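PDB 3K89: malonyl CoA-ACP transacylase from Xanthomonas oryzae pv. oryzae, which probably transfers the malonyl group from malonyl-CoA to holo acyl carrier protein, yielding malonyl-ACP and free CoA. Local coordinates for residues T34-V44 / L109-R117; V159-G167 / Y254-C262. One frame throughout, in Å; residues are numbered along the deposited sequence.

Two ways of joining distant parts of one chain can be compared here. Contact 1 packs helix 30-42 on helix 109-126 toward the periphery, its centre about 17 Å from the centre of the chain; contact 2 sets strand 158-165 beside the short strand 257-258 and the start of helix 259-268, its centre at about 11 Å. The two share no element, and their nearest atoms are about 13 Å apart. Small residues and a single direct hydrogen bond characterise 34-44/109-117, whereas three backbone hydrogen bonds run through 159-167/254-262. Both are partly buried, but only contact 2 borders the predicted active-site residues Ser94 and His203.

Contact 1: residues T34-V44 / L109-R117; sequences TFAEASEGAGV and LHDGAHLVR
The imidazole of His110 lies over Gly41, whose CA sits 3.6 Å above the plane and over the centre of the ring, a CH-pi contact. It belongs to a close helix-helix crossing within the acyl transferase domain: the axes of 34-42 and 109-117 approach to 6.9 Å at a signed angle of -50°. Having no side chain, Gly41 brings its CA within 3.4 Å of His110 O in a CA-H...O contact, so here the two backbones meet directly. With CG anti to the backbone N (chi1 -177°), the ring stands beside its own carbonyl carbon, where its face can cover Gly41 CA.

Small residues continue the interface. The methyl of Ala113 touches those of both Ala38 and Ala42, about a right angle apart around it, and its CB also meets Ala38 O at 3.2 Å. Near the start of 34-44, Leu109 spreads its two branches: CD1 rests on Ala38 CB, while CD2 fits against the CG2 methyl of Thr34, 3.6 Å away, and is crossed at a slant by the Glu37 chain, touching it from CB to the carboxylate. Helix 61-81 closes this apolar patch from beyond, with Leu69 on Leu109 and Ala70 on Ala38. The extended Glu37 brings its carboxylate past Leu109; OE1 forms a salt bridge with Arg77, and OE2 accepts from a water that accepts from the backbone N of His110, near the start of the second helix.

At the other end, where Gly43 leaves the helix with positive phi, Arg117 takes up the terminal carbonyl of Ala42. Its NE is committed to a salt bridge with Glu62, which should help to fix the guanidinium. Arg117 NH1 then donates to Ala42 O over 2.8 Å, the oxygen lying only 4° out of the guanidinium plane.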
ATOM      1  N   THR A  34      -9.840  10.992  13.717  1.00 12.06           N
ATOM      2  CA  THR A  34      -9.722   9.747  12.957  1.00 11.86           C
ATOM      3  C   THR A  34      -8.572   8.888  13.478  1.00 11.46           C
ATOM      4  O   THR A  34      -8.730   7.671  13.625  1.00 10.57           O
ATOM      5  CB  THR A  34      -9.567  10.063  11.460  1.00 12.08           C
ATOM      6  OG1 THR A  34     -10.780  10.697  11.052  1.00 13.72           O
ATOM      7  CG2 THR A  34      -9.375   8.801  10.636  1.00 12.76           C
ATOM      8  N   PHE A  35      -7.431   9.512  13.762  1.00 11.25           N
ATOM      9  CA  PHE A  35      -6.307   8.763  14.342  1.00 11.50           C
ATOM     10  C   PHE A  35      -6.675   8.164  15.696  1.00 11.48           C
ATOM     11  O   PHE A  35      -6.308   7.033  15.973  1.00 11.23           O
ATOM     12  CB  PHE A  35      -5.050   9.622  14.477  1.00 10.83           C
ATOM     13  CG  PHE A  35      -4.183   9.631  13.247  1.00 10.97           C
ATOM     14  CD1 PHE A  35      -4.512  10.426  12.159  1.00 12.06           C
ATOM     15  CD2 PHE A  35      -3.023   8.869  13.196  1.00 11.26           C
ATOM     16  CE1 PHE A  35      -3.701  10.447  11.008  1.00 11.77           C
ATOM     17  CE2 PHE A  35      -2.198   8.867  12.059  1.00 10.62           C
ATOM     18  CZ  PHE A  35      -2.536   9.672  10.957  1.00 10.13           C
ATOM     19  N   ALA A  36      -7.432   8.907  16.498  1.00 12.03           N
ATOM     20  CA  ALA A  36      -7.836   8.416  17.813  1.00 11.88           C
ATOM     21  C   ALA A  36      -8.715   7.177  17.677  1.00 12.06           C
ATOM     22  O   ALA A  36      -8.540   6.207  18.404  1.00 12.17           O
ATOM     23  CB  ALA A  36      -8.538   9.516  18.596  1.00 10.90           C
ATOM     24  N   GLU A  37      -9.624   7.202  16.705  1.00 11.06           N
ATOM     25  CA  GLU A  37     -10.515   6.072  16.428  1.00 12.07           C
ATOM     26  C   GLU A  37      -9.716   4.846  15.972  1.00 11.68           C
ATOM     27  O   GLU A  37      -9.914   3.739  16.466  1.00 12.16           O
ATOM     28  CB  GLU A  37     -11.525   6.504  15.364  1.00 11.82           C
ATOM     29  CG  GLU A  37     -12.572   5.463  14.968  1.00 13.48           C
ATOM     30  CD  GLU A  37     -13.566   5.983  13.952  1.00 16.13           C
ATOM     31  OE1 GLU A  37     -13.767   7.224  13.894  1.00 17.07           O
ATOM     32  OE2 GLU A  37     -14.166   5.140  13.228  1.00 16.23           O
ATOM     33  N   ALA A  38      -8.780   5.069  15.061  1.00 11.03           N
ATOM     34  CA  ALA A  38      -7.913   4.002  14.584  1.00 10.80           C
ATOM     35  C   ALA A  38      -7.067   3.452  15.727  1.00 11.39           C
ATOM     36  O   ALA A  38      -6.878   2.222  15.830  1.00 11.77           O
ATOM     37  CB  ALA A  38      -7.022   4.527  13.436  1.00 10.66           C
ATOM     38  N   SER A  39      -6.578   4.348  16.592  1.00 11.85           N
ATOM     39  CA  SER A  39      -5.683   3.966  17.699  1.00 12.79           C
ATOM     40  C   SER A  39      -6.358   3.006  18.671  1.00 13.72           C
ATOM     41  O   SER A  39      -5.713   2.090  19.198  1.00 14.12           O
ATOM     42  CB  SER A  39      -5.198   5.203  18.458  1.00 12.43           C
ATOM     43  OG  SER A  39      -4.304   5.954  17.650  1.00 13.06           O
ATOM     44  N   GLU A  40      -7.651   3.209  18.905  1.00 14.65           N
ATOM     45  CA  GLU A  40      -8.430   2.270  19.726  1.00 16.48           C
ATOM     46  C   GLU A  40      -8.397   0.840  19.182  1.00 16.71           C
ATOM     47  O   GLU A  40      -8.277  -0.123  19.950  1.00 17.13           O
ATOM     48  CB  GLU A  40      -9.872   2.770  19.919  1.00 17.18           C
ATOM     49  CG  GLU A  40      -9.961   3.986  20.854  1.00 21.44           C
ATOM     50  CD  GLU A  40      -9.250   3.748  22.198  1.00 27.88           C
ATOM     51  OE1 GLU A  40      -9.539   2.718  22.862  1.00 29.55           O
ATOM     52  OE2 GLU A  40      -8.394   4.582  22.580  1.00 30.25           O
ATOM     53  N   GLY A  41      -8.468   0.706  17.861  1.00 15.76           N
ATOM     54  CA  GLY A  41      -8.392  -0.604  17.221  1.00 16.28           C
ATOM     55  C   GLY A  41      -6.977  -1.149  17.258  1.00 16.50           C
ATOM     56  O   GLY A  41      -6.769  -2.351  17.520  1.00 17.26           O
ATOM     57  N   ALA A  42      -6.004  -0.280  17.002  1.00 16.35           N
ATOM     58  CA  ALA A  42      -4.601  -0.708  16.865  1.00 17.44           C
ATOM     59  C   ALA A  42      -3.935  -1.033  18.190  1.00 18.24           C
ATOM     60  O   ALA A  42      -2.981  -1.811  18.223  1.00 19.33           O
ATOM     61  CB  ALA A  42      -3.768   0.345  16.119  1.00 17.59           C
ATOM     62  N   GLY A  43      -4.409  -0.427  19.270  1.00 18.87           N
ATOM     63  CA  GLY A  43      -3.791  -0.629  20.599  1.00 19.57           C
ATOM     64  C   GLY A  43      -2.602   0.265  20.910  1.00 20.17           C
ATOM     65  O   GLY A  43      -1.877   0.065  21.911  1.00 21.07           O
ATOM     66  N   VAL A  44      -2.393   1.273  20.071  1.00 19.24           N
ATOM     67  CA  VAL A  44      -1.269   2.186  20.193  1.00 18.92           C
ATOM     68  C   VAL A  44      -1.751   3.574  19.734  1.00 17.18           C
ATOM     69  O   VAL A  44      -2.603   3.641  18.840  1.00 16.67           O
ATOM     70  CB  VAL A  44      -0.050   1.648  19.363  1.00 20.20           C
ATOM     71  CG1 VAL A  44      -0.441   1.346  17.922  1.00 22.01           C
ATOM     72  CG2 VAL A  44       1.129   2.564  19.443  1.00 21.76           C
ATOM     73  N   LEU A 109     -13.205   1.475  10.627  1.00 11.31           N
ATOM     74  CA  LEU A 109     -11.832   1.950  10.855  1.00 11.29           C
ATOM     75  C   LEU A 109     -11.184   1.218  12.036  1.00 12.13           C
ATOM     76  O   LEU A 109     -10.014   0.814  11.971  1.00 11.79           O
ATOM     77  CB  LEU A 109     -11.817   3.471  11.051  1.00 11.16           C
ATOM     78  CG  LEU A 109     -10.477   4.096  11.463  1.00 10.75           C
ATOM     79  CD1 LEU A 109      -9.368   3.810  10.455  1.00 11.23           C
ATOM     80  CD2 LEU A 109     -10.706   5.599  11.669  1.00 11.72           C
ATOM     81  N   HIS A 110     -11.957   1.016  13.099  1.00 12.65           N
ATOM     82  CA  HIS A 110     -11.488   0.270  14.280  1.00 13.52           C
ATOM     83  C   HIS A 110     -10.946  -1.118  13.880  1.00 12.81           C
ATOM     84  O   HIS A 110      -9.817  -1.491  14.243  1.00 13.64           O
ATOM     85  CB  HIS A 110     -12.656   0.086  15.252  1.00 14.09           C
ATOM     86  CG  HIS A 110     -12.287  -0.609  16.526  1.00 17.98           C
ATOM     87  ND1 HIS A 110     -12.194  -1.985  16.628  1.00 22.57           N
ATOM     88  CD2 HIS A 110     -11.999  -0.121  17.756  1.00 20.69           C
ATOM     89  CE1 HIS A 110     -11.859  -2.310  17.865  1.00 20.86           C
ATOM     90  NE2 HIS A 110     -11.731  -1.199  18.567  1.00 22.21           N
ATOM     91  N   ASP A 111     -11.778  -1.870  13.165  1.00 12.75           N
ATOM     92  CA  ASP A 111     -11.411  -3.224  12.725  1.00 12.30           C
ATOM     93  C   ASP A 111     -10.252  -3.216  11.740  1.00 12.01           C
ATOM     94  O   ASP A 111      -9.388  -4.075  11.803  1.00 12.19           O
ATOM     95  CB  ASP A 111     -12.597  -3.936  12.098  1.00 12.30           C
ATOM     96  CG  ASP A 111     -13.605  -4.420  13.121  1.00 14.32           C
ATOM     97  OD1 ASP A 111     -13.322  -4.379  14.342  1.00 17.71           O
ATOM     98  OD2 ASP A 111     -14.669  -4.874  12.686  1.00 15.55           O
ATOM     99  N   GLY A 112     -10.244  -2.258  10.813  1.00 11.36           N
ATOM    100  CA  GLY A 112      -9.152  -2.162   9.856  1.00 11.58           C
ATOM    101  C   GLY A 112      -7.824  -1.939  10.545  1.00 11.95           C
ATOM    102  O   GLY A 112      -6.814  -2.604  10.209  1.00 11.83           O
ATOM    103  N   ALA A 113      -7.825  -1.022  11.515  1.00 11.63           N
ATOM    104  CA  ALA A 113      -6.602  -0.683  12.250  1.00 11.70           C
ATOM    105  C   ALA A 113      -6.131  -1.886  13.054  1.00 12.10           C
ATOM    106  O   ALA A 113      -4.934  -2.180  13.078  1.00 12.10           O
ATOM    107  CB  ALA A 113      -6.839   0.528  13.161  1.00 12.27           C
ATOM    108  N   HIS A 114      -7.072  -2.580  13.697  1.00 11.81           N
ATOM    109  CA  HIS A 114      -6.723  -3.803  14.444  1.00 12.66           C
ATOM    110  C   HIS A 114      -6.145  -4.858  13.494  1.00 11.97           C
ATOM    111  O   HIS A 114      -5.093  -5.472  13.769  1.00 12.16           O
ATOM    112  CB  HIS A 114      -7.959  -4.343  15.165  1.00 13.83           C
ATOM    113  CG  HIS A 114      -7.754  -5.686  15.796  1.00 17.64           C
ATOM    114  ND1 HIS A 114      -6.847  -5.900  16.812  1.00 23.16           N
ATOM    115  CD2 HIS A 114      -8.358  -6.876  15.571  1.00 22.84           C
ATOM    116  CE1 HIS A 114      -6.890  -7.169  17.176  1.00 24.17           C
ATOM    117  NE2 HIS A 114      -7.802  -7.782  16.440  1.00 23.60           N
ATOM    118  N   LEU A 115      -6.812  -5.042  12.361  1.00 11.09           N
ATOM    119  CA  LEU A 115      -6.431  -6.079  11.430  1.00 10.88           C
ATOM    120  C   LEU A 115      -5.020  -5.874  10.868  1.00 11.18           C
ATOM    121  O   LEU A 115      -4.273  -6.832  10.725  1.00 12.09           O
ATOM    122  CB  LEU A 115      -7.454  -6.164  10.295  1.00 10.66           C
ATOM    123  CG  LEU A 115      -7.227  -7.241   9.226  1.00 11.97           C
ATOM    124  CD1 LEU A 115      -7.174  -8.643   9.835  1.00 12.43           C
ATOM    125  CD2 LEU A 115      -8.307  -7.153   8.143  1.00 12.67           C
ATOM    126  N   VAL A 116      -4.677  -4.639  10.522  1.00 10.76           N
ATOM    127  CA  VAL A 116      -3.357  -4.410   9.927  1.00 10.76           C
ATOM    128  C   VAL A 116      -2.234  -4.365  10.957  1.00 11.18           C
ATOM    129  O   VAL A 116      -1.084  -4.650  10.618  1.00 11.52           O
ATOM    130  CB  VAL A 116      -3.323  -3.214   8.946  1.00 10.32           C
ATOM    131  CG1 VAL A 116      -4.375  -3.408   7.841  1.00 11.27           C
ATOM    132  CG2 VAL A 116      -3.510  -1.877   9.696  1.00 10.08           C
ATOM    133  N   ARG A 117      -2.552  -4.031  12.212  1.00 11.61           N
ATOM    134  CA  ARG A 117      -1.576  -4.265  13.287  1.00 12.60           C
ATOM    135  C   ARG A 117      -1.250  -5.771  13.346  1.00 12.61           C
ATOM    136  O   ARG A 117      -0.065  -6.148  13.389  1.00 12.90           O
ATOM    137  CB  ARG A 117      -2.091  -3.753  14.641  1.00 12.90           C
ATOM    138  CG  ARG A 117      -1.159  -4.105  15.829  1.00 15.86           C
ATOM    139  CD  ARG A 117      -0.381  -2.915  16.306  1.00 19.27           C
ATOM    140  NE  ARG A 117       0.681  -3.274  17.261  1.00 20.34           N
ATOM    141  CZ  ARG A 117       0.575  -3.214  18.591  1.00 19.52           C
ATOM    142  NH1 ARG A 117      -0.551  -2.818  19.174  1.00 20.93           N
ATOM    143  NH2 ARG A 117       1.622  -3.561  19.347  1.00 20.52           N
TER
HETATM  144  O   HOH W   1     -14.431   2.442  13.605  1.00 16.45           O

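Contact 2: residues V159-G167 / Y254-C262; sequences VPANFNSPG and YLPVQWTGC
An edge of the mixed sheet in the acyl transferase domain is formed here, where strand 158-165 takes the short, weakly bonded strand 257-258 as a parallel neighbour that leads straight into helix 259-268. Val257 is held through both its N-H and its C=O: its N donates to Ala161 O at 2.9 Å, from above the carbonyl plane, and its O accepts from Phe163 N nearly along the C=O axis. The next bond falls on the helix, Thr260 N giving its hydrogen to Phe163 O at 3.0 Å, so the strand carbonyl is held by the first turn. Gln258 occupies the N-cap position of that helix.

On one face, the Phe163 ring runs alongside Pro256, with CE2 3.6 Å from Pro256 CB, and beside the amide of Gln258, whose plane is turned only 17° from that of the ring. Asn162 and Val257 lie side by side on the other face, where both touch His93. Further along, Trp259 offers CD1 at its ring edge to Asn164 O, and Thr260 OG1 comes within 3.2 Å of Ser165 CA.

Val257 packs against His203, and Leu255 O receives a weak hydrogen bond from His203 ND1. The parallel pair thus borders the predicted Ser-His active site of the FabD family, where the serine sits in a GxSxG sequence consistent with a nucleophile elbow.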
ATOM      1  N   VAL A 159      12.065 -13.497  -5.306  1.00 15.28           N
ATOM      2  CA  VAL A 159      11.013 -13.372  -6.312  1.00 15.61           C
ATOM      3  C   VAL A 159      10.653 -11.901  -6.486  1.00 15.29           C
ATOM      4  O   VAL A 159      10.911 -11.087  -5.598  1.00 14.47           O
ATOM      5  CB  VAL A 159       9.709 -14.151  -5.890  1.00 15.25           C
ATOM      6  CG1 VAL A 159       9.905 -15.677  -5.863  1.00 17.24           C
ATOM      7  CG2 VAL A 159       9.130 -13.635  -4.557  1.00 16.22           C
ATOM      8  N   PRO A 160      10.048 -11.543  -7.638  1.00 15.89           N
ATOM      9  CA  PRO A 160       9.402 -10.230  -7.729  1.00 15.86           C
ATOM     10  C   PRO A 160       8.326 -10.106  -6.643  1.00 14.82           C
ATOM     11  O   PRO A 160       7.500 -11.024  -6.464  1.00 15.20           O
ATOM     12  CB  PRO A 160       8.775 -10.231  -9.131  1.00 16.82           C
ATOM     13  CG  PRO A 160       8.756 -11.656  -9.575  1.00 19.33           C
ATOM     14  CD  PRO A 160       9.929 -12.320  -8.886  1.00 16.92           C
ATOM     15  N   ALA A 161       8.373  -8.997  -5.908  1.00 12.44           N
ATOM     16  CA  ALA A 161       7.420  -8.745  -4.820  1.00 12.03           C
ATOM     17  C   ALA A 161       6.483  -7.580  -5.167  1.00 11.07           C
ATOM     18  O   ALA A 161       5.328  -7.561  -4.720  1.00 11.44           O
ATOM     19  CB  ALA A 161       8.176  -8.450  -3.516  1.00 11.60           C
ATOM     20  N   ASN A 162       6.966  -6.604  -5.925  1.00 12.04           N
ATOM     21  CA  ASN A 162       6.077  -5.551  -6.448  1.00 11.75           C
ATOM     22  C   ASN A 162       6.394  -5.307  -7.920  1.00 12.46           C
ATOM     23  O   ASN A 162       7.560  -5.072  -8.255  1.00 13.45           O
ATOM     24  CB  ASN A 162       6.325  -4.164  -5.843  1.00 11.67           C
ATOM     25  CG  ASN A 162       6.057  -4.027  -4.329  1.00 11.41           C
ATOM     26  OD1 ASN A 162       5.549  -4.908  -3.607  1.00 14.02           O
ATOM     27  ND2 ASN A 162       6.392  -2.863  -3.862  1.00 10.54           N
ATOM     28  N   PHE A 163       5.369  -5.287  -8.761  1.00 12.22           N
ATOM     29  CA  PHE A 163       5.469  -4.690 -10.102  1.00 12.20           C
ATOM     30  C   PHE A 163       4.944  -3.266  -9.983  1.00 12.64           C
ATOM     31  O   PHE A 163       3.729  -3.056 -10.026  1.00 12.32           O
ATOM     32  CB  PHE A 163       4.676  -5.520 -11.125  1.00 12.50           C
ATOM     33  CG  PHE A 163       5.235  -6.903 -11.328  1.00 13.04           C
ATOM     34  CD1 PHE A 163       6.318  -7.108 -12.189  1.00 14.06           C
ATOM     35  CD2 PHE A 163       4.696  -7.997 -10.638  1.00 14.45           C
ATOM     36  CE1 PHE A 163       6.846  -8.395 -12.370  1.00 15.33           C
ATOM     37  CE2 PHE A 163       5.220  -9.274 -10.798  1.00 15.09           C
ATOM     38  CZ  PHE A 163       6.296  -9.479 -11.675  1.00 14.48           C
ATOM     39  N   ASN A 164       5.848  -2.304  -9.778  1.00 12.87           N
ATOM     40  CA  ASN A 164       5.456  -0.931  -9.436  1.00 13.12           C
ATOM     41  C   ASN A 164       5.263   0.022 -10.596  1.00 14.23           C
ATOM     42  O   ASN A 164       4.386   0.852 -10.548  1.00 13.87           O
ATOM     43  CB  ASN A 164       6.372  -0.332  -8.357  1.00 12.92           C
ATOM     44  CG  ASN A 164       6.092  -0.923  -7.000  1.00 12.15           C
ATOM     45  OD1 ASN A 164       4.985  -1.409  -6.765  1.00 11.83           O
ATOM     46  ND2 ASN A 164       7.078  -0.890  -6.100  1.00 12.79           N
ATOM     47  N   SER A 165       6.101  -0.101 -11.620  1.00 15.79           N
ATOM     48  CA  SER A 165       5.914   0.642 -12.862  1.00 17.40           C
ATOM     49  C   SER A 165       6.836  -0.004 -13.876  1.00 18.48           C
ATOM     50  O   SER A 165       7.685  -0.799 -13.500  1.00 17.70           O
ATOM     51  CB  SER A 165       6.267   2.124 -12.687  1.00 17.23           C
ATOM     52  OG  SER A 165       7.657   2.330 -12.566  1.00 17.79           O
ATOM     53  N   PRO A 166       6.678   0.330 -15.166  1.00 20.07           N
ATOM     54  CA  PRO A 166       7.749  -0.108 -16.054  1.00 21.09           C
ATOM     55  C   PRO A 166       9.051   0.492 -15.522  1.00 21.78           C
ATOM     56  O   PRO A 166       9.074   1.659 -15.117  1.00 22.97           O
ATOM     57  CB  PRO A 166       7.337   0.479 -17.412  1.00 21.60           C
ATOM     58  CG  PRO A 166       5.847   0.619 -17.311  1.00 21.87           C
ATOM     59  CD  PRO A 166       5.591   1.012 -15.885  1.00 20.51           C
ATOM     60  N   GLY A 167      10.096  -0.321 -15.410  1.00 22.87           N
ATOM     61  CA  GLY A 167      11.360   0.163 -14.841  1.00 23.30           C
ATOM     62  C   GLY A 167      11.416   0.345 -13.324  1.00 23.03           C
ATOM     63  O   GLY A 167      12.349   0.978 -12.803  1.00 23.91           O
ATOM     64  N   TYR A 254       1.392 -13.133  -0.081  1.00 11.63           N
ATOM     65  CA  TYR A 254       2.532 -13.964  -0.522  1.00 11.64           C
ATOM     66  C   TYR A 254       2.757 -13.931  -2.026  1.00 11.71           C
ATOM     67  O   TYR A 254       3.678 -14.577  -2.533  1.00 12.08           O
ATOM     68  CB  TYR A 254       2.406 -15.412  -0.024  1.00 11.74           C
ATOM     69  CG  TYR A 254       1.184 -16.176  -0.490  1.00 11.64           C
ATOM     70  CD1 TYR A 254       0.037 -16.206   0.289  1.00 12.73           C
ATOM     71  CD2 TYR A 254       1.190 -16.896  -1.691  1.00 13.35           C
ATOM     72  CE1 TYR A 254      -1.091 -16.925  -0.107  1.00 12.35           C
ATOM     73  CE2 TYR A 254       0.064 -17.619  -2.106  1.00 15.73           C
ATOM     74  CZ  TYR A 254      -1.071 -17.629  -1.305  1.00 15.62           C
ATOM     75  OH  TYR A 254      -2.200 -18.334  -1.688  1.00 18.01           O
ATOM     76  N   LEU A 255       1.925 -13.170  -2.731  1.00 11.44           N
ATOM     77  CA  LEU A 255       2.061 -12.994  -4.179  1.00 11.77           C
ATOM     78  C   LEU A 255       2.395 -11.540  -4.528  1.00 11.77           C
ATOM     79  O   LEU A 255       2.172 -10.639  -3.729  1.00 10.93           O
ATOM     80  CB  LEU A 255       0.788 -13.473  -4.884  1.00 11.66           C
ATOM     81  CG  LEU A 255       0.539 -14.983  -4.803  1.00 12.32           C
ATOM     82  CD1 LEU A 255      -0.813 -15.345  -5.368  1.00 13.99           C
ATOM     83  CD2 LEU A 255       1.658 -15.774  -5.508  1.00 12.12           C
ATOM     84  N   PRO A 256       2.972 -11.303  -5.725  1.00 11.68           N
ATOM     85  CA  PRO A 256       3.401  -9.953  -6.072  1.00 11.83           C
ATOM     86  C   PRO A 256       2.275  -8.943  -6.166  1.00 11.20           C
ATOM     87  O   PRO A 256       1.181  -9.261  -6.636  1.00 10.56           O
ATOM     88  CB  PRO A 256       4.098 -10.111  -7.438  1.00 11.99           C
ATOM     89  CG  PRO A 256       3.999 -11.502  -7.822  1.00 13.06           C
ATOM     90  CD  PRO A 256       3.406 -12.320  -6.705  1.00 12.02           C
ATOM     91  N   VAL A 257       2.553  -7.731  -5.702  1.00 11.04           N
ATOM     92  CA  VAL A 257       1.621  -6.619  -5.893  1.00 10.77           C
ATOM     93  C   VAL A 257       1.659  -6.216  -7.357  1.00 10.77           C
ATOM     94  O   VAL A 257       2.697  -5.823  -7.869  1.00 10.99           O
ATOM     95  CB  VAL A 257       2.014  -5.417  -4.998  1.00 10.35           C
ATOM     96  CG1 VAL A 257       1.264  -4.129  -5.367  1.00 11.39           C
ATOM     97  CG2 VAL A 257       1.760  -5.742  -3.548  1.00 11.05           C
ATOM     98  N   GLN A 258       0.514  -6.326  -8.026  1.00 11.14           N
ATOM     99  CA  GLN A 258       0.431  -5.968  -9.450  1.00 11.09           C
ATOM    100  C   GLN A 258       0.032  -4.495  -9.555  1.00 10.96           C
ATOM    101  O   GLN A 258      -1.102  -4.165  -9.941  1.00 11.26           O
ATOM    102  CB  GLN A 258      -0.605  -6.859 -10.170  1.00 10.49           C
ATOM    103  CG  GLN A 258      -0.357  -8.389 -10.050  1.00 11.01           C
ATOM    104  CD  GLN A 258       0.871  -8.891 -10.788  1.00 13.00           C
ATOM    105  OE1 GLN A 258       1.354  -9.998 -10.504  1.00 15.96           O
ATOM    106  NE2 GLN A 258       1.370  -8.116 -11.748  1.00 12.23           N
ATOM    107  N   TRP A 259       0.930  -3.597  -9.136  1.00 11.19           N
ATOM    108  CA  TRP A 259       0.546  -2.185  -9.070  1.00 11.85           C
ATOM    109  C   TRP A 259       0.347  -1.618 -10.477  1.00 11.77           C
ATOM    110  O   TRP A 259      -0.662  -0.952 -10.744  1.00 11.61           O
ATOM    111  CB  TRP A 259       1.520  -1.328  -8.226  1.00 11.16           C
ATOM    112  CG  TRP A 259       0.968   0.078  -8.083  1.00 11.53           C
ATOM    113  CD1 TRP A 259       1.475   1.253  -8.624  1.00 10.99           C
ATOM    114  CD2 TRP A 259      -0.257   0.435  -7.433  1.00 11.14           C
ATOM    115  NE1 TRP A 259       0.640   2.303  -8.314  1.00 12.15           N
ATOM    116  CE2 TRP A 259      -0.419   1.835  -7.577  1.00 11.25           C
ATOM    117  CE3 TRP A 259      -1.223  -0.296  -6.712  1.00 11.38           C
ATOM    118  CZ2 TRP A 259      -1.523   2.524  -7.047  1.00 10.62           C
ATOM    119  CZ3 TRP A 259      -2.306   0.389  -6.164  1.00 10.68           C
ATOM    120  CH2 TRP A 259      -2.453   1.789  -6.347  1.00 10.37           C
ATOM    121  N   THR A 260       1.272  -1.929 -11.381  1.00 12.76           N
ATOM    122  CA  THR A 260       1.108  -1.524 -12.791  1.00 12.66           C
ATOM    123  C   THR A 260      -0.237  -1.998 -13.324  1.00 12.68           C
ATOM    124  O   THR A 260      -0.975  -1.206 -13.905  1.00 12.92           O
ATOM    125  CB  THR A 260       2.269  -2.034 -13.638  1.00 12.51           C
ATOM    126  OG1 THR A 260       3.460  -1.411 -13.165  1.00 14.77           O
ATOM    127  CG2 THR A 260       2.092  -1.670 -15.125  1.00 13.97           C
ATOM    128  N   GLY A 261      -0.561  -3.265 -13.068  1.00 13.12           N
ATOM    129  CA  GLY A 261      -1.822  -3.861 -13.498  1.00 14.03           C
ATOM    130  C   GLY A 261      -3.031  -3.147 -12.928  1.00 13.96           C
ATOM    131  O   GLY A 261      -4.011  -2.916 -13.640  1.00 14.52           O
ATOM    132  N   CYS A 262      -2.982  -2.796 -11.641  1.00 13.13           N
ATOM    133  CA  CYS A 262      -4.108  -2.091 -11.013  1.00 12.42           C
ATOM    134  C   CYS A 262      -4.346  -0.726 -11.655  1.00 12.51           C
ATOM    135  O   CYS A 262      -5.479  -0.355 -11.929  1.00 12.80           O
ATOM    136  CB  CYS A 262      -3.862  -1.912  -9.499  1.00 11.89           C
ATOM    137  SG  CYS A 262      -4.058  -3.449  -8.552  1.00 11.75           S
TER